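Local structure of poly-beta-1,6-N-acetyl-D-glucosamine export protein (Escherichia coli, 4Y25) at residues A[214-220]-A[231-237]. The protein exports the biofilm adhesin poly-beta-1,6-N-acetyl-D-glucosamine across the outer membrane, the part described here being its C-terminal beta-barrel domain. Residues are numbered along the deposited sequence; the frame is centred on the assembly and turned at random.
Sequences PAFEASH and EQIFSAG
Phe216, Ala218 and His220 pair with Ala236, Phe234 and Gln232 across the two neighbouring strands, 208-225 and 228-243, of an antiparallel beta hairpin in the wall of the PgaA outer-membrane barrel. Each of these three hydrogen-bonded pairs contributes two backbone bonds; in the central one Phe234 N reaches Ala218 O at 3.0 Å. Strands 183-195 and 247-262 flank the hairpin and continue the sheet: Glu217 bonds through its backbone to Asp186, and Ile233 to Gly257.

The aromatic contact lies on the outward face. Phe216 CZ meets Phe234 CE2 at 3.6 Å, the two rings set obliquely with their planes 71° apart. With CG of Phe216 between its backbone N and carbonyl carbon (chi1 85°), the ring swings toward the partner strand, and its CE1 also packs on Ala236 CB at 3.7 Å.

Alternate residues turn to the barrel interior. There Glu217 reaches inward with CG anti to the backbone N, and its CG lies 3.8 Å from Ile233 CG2. Farther along, Glu231 OE1 comes within 3.4 Å of Ser219 CB.

Farther along the outward face, His220 and Gln232 run side by side, ring and amide planes 47° apart. Gln232 OE1 is hydrogen-bonded to Tyr256 OH on the next strand, while the other end of that amide, NE2, makes a weak, bent hydrogen bond of 3.4 Å to His220 ND1.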
# COMPACT_ATOMS: atom_id res chain seq x y z
N PRO A 214 -8.68 5.16 -15.44
CA PRO A 214 -10.04 5.15 -14.89
C PRO A 214 -10.45 3.73 -14.52
O PRO A 214 -10.29 2.82 -15.33
CB PRO A 214 -10.89 5.71 -16.03
CG PRO A 214 -10.14 5.37 -17.26
CD PRO A 214 -8.68 5.43 -16.89
N ALA A 215 -10.97 3.56 -13.31
CA ALA A 215 -11.31 2.23 -12.83
C ALA A 215 -12.54 2.27 -11.95
O ALA A 215 -12.87 3.31 -11.37
CB ALA A 215 -10.14 1.63 -12.08
N PHE A 216 -13.23 1.14 -11.85
CA PHE A 216 -14.36 1.03 -10.92
C PHE A 216 -14.16 -0.15 -9.99
O PHE A 216 -13.38 -1.06 -10.27
CB PHE A 216 -15.69 0.90 -11.68
CG PHE A 216 -16.03 -0.51 -12.09
CD1 PHE A 216 -15.46 -1.07 -13.22
CD2 PHE A 216 -16.93 -1.26 -11.35
CE1 PHE A 216 -15.78 -2.37 -13.60
CE2 PHE A 216 -17.25 -2.55 -11.72
CZ PHE A 216 -16.67 -3.11 -12.85
N GLU A 217 -14.86 -0.11 -8.86
CA GLU A 217 -14.85 -1.22 -7.92
C GLU A 217 -16.28 -1.50 -7.49
O GLU A 217 -17.06 -0.57 -7.28
CB GLU A 217 -13.97 -0.90 -6.71
CG GLU A 217 -13.77 -2.07 -5.77
CD GLU A 217 -12.88 -1.72 -4.59
OE1 GLU A 217 -11.72 -2.19 -4.56
OE2 GLU A 217 -13.34 -0.99 -3.69
N ALA A 218 -16.62 -2.78 -7.37
CA ALA A 218 -17.96 -3.17 -6.96
C ALA A 218 -17.92 -4.16 -5.81
O ALA A 218 -17.37 -5.25 -5.94
CB ALA A 218 -18.72 -3.76 -8.14
N SER A 219 -18.48 -3.76 -4.67
CA SER A 219 -18.57 -4.64 -3.51
C SER A 219 -19.95 -5.29 -3.45
O SER A 219 -20.95 -4.61 -3.24
CB SER A 219 -18.30 -3.86 -2.22
OG SER A 219 -16.99 -3.33 -2.21
N HIS A 220 -19.99 -6.60 -3.63
CA HIS A 220 -21.25 -7.33 -3.53
C HIS A 220 -21.31 -8.12 -2.23
O HIS A 220 -20.32 -8.72 -1.81
CB HIS A 220 -21.44 -8.26 -4.72
CG HIS A 220 -22.77 -8.95 -4.74
ND1 HIS A 220 -22.90 -10.32 -4.71
CD2 HIS A 220 -24.03 -8.46 -4.76
CE1 HIS A 220 -24.18 -10.64 -4.73
NE2 HIS A 220 -24.89 -9.53 -4.75
N GLU A 231 -18.36 -10.53 1.98
CA GLU A 231 -18.55 -9.85 0.71
C GLU A 231 -17.50 -10.24 -0.33
O GLU A 231 -16.41 -10.69 0.01
CB GLU A 231 -18.53 -8.33 0.90
CG GLU A 231 -17.18 -7.78 1.34
CD GLU A 231 -17.09 -6.27 1.19
OE1 GLU A 231 -18.01 -5.67 0.60
OE2 GLU A 231 -16.09 -5.68 1.67
N GLN A 232 -17.84 -10.06 -1.61
CA GLN A 232 -16.87 -10.25 -2.68
C GLN A 232 -16.58 -8.92 -3.37
O GLN A 232 -17.46 -8.08 -3.54
CB GLN A 232 -17.37 -11.27 -3.70
CG GLN A 232 -18.62 -10.86 -4.44
CD GLN A 232 -19.03 -11.87 -5.49
OE1 GLN A 232 -18.36 -12.89 -5.68
NE2 GLN A 232 -20.15 -11.61 -6.16
N ILE A 233 -15.33 -8.75 -3.77
CA ILE A 233 -14.90 -7.50 -4.38
C ILE A 233 -14.44 -7.72 -5.81
O ILE A 233 -13.51 -8.48 -6.06
CB ILE A 233 -13.75 -6.86 -3.57
CG1 ILE A 233 -14.14 -6.77 -2.10
CG2 ILE A 233 -13.41 -5.50 -4.15
CD1 ILE A 233 -12.95 -6.65 -1.16
N PHE A 234 -15.09 -7.05 -6.75
CA PHE A 234 -14.64 -7.07 -8.13
C PHE A 234 -14.21 -5.67 -8.56
O PHE A 234 -14.94 -4.70 -8.35
CB PHE A 234 -15.72 -7.59 -9.07
CG PHE A 234 -15.35 -7.50 -10.52
CD1 PHE A 234 -14.29 -8.23 -11.03
CD2 PHE A 234 -16.06 -6.67 -11.38
CE1 PHE A 234 -13.94 -8.14 -12.36
CE2 PHE A 234 -15.72 -6.58 -12.72
CZ PHE A 234 -14.65 -7.32 -13.21
N SER A 235 -13.02 -5.57 -9.15
CA SER A 235 -12.52 -4.28 -9.61
C SER A 235 -11.88 -4.43 -10.99
O SER A 235 -11.26 -5.45 -11.29
CB SER A 235 -11.50 -3.71 -8.62
OG SER A 235 -10.37 -4.55 -8.51
N ALA A 236 -12.04 -3.40 -11.82
CA ALA A 236 -11.51 -3.42 -13.18
C ALA A 236 -11.12 -2.02 -13.63
O ALA A 236 -11.78 -1.04 -13.30
CB ALA A 236 -12.53 -4.02 -14.13
N GLY A 237 -10.04 -1.95 -14.40
CA GLY A 237 -9.54 -0.67 -14.89
C GLY A 237 -8.89 -0.78 -16.25
O GLY A 237 -8.16 -1.73 -16.53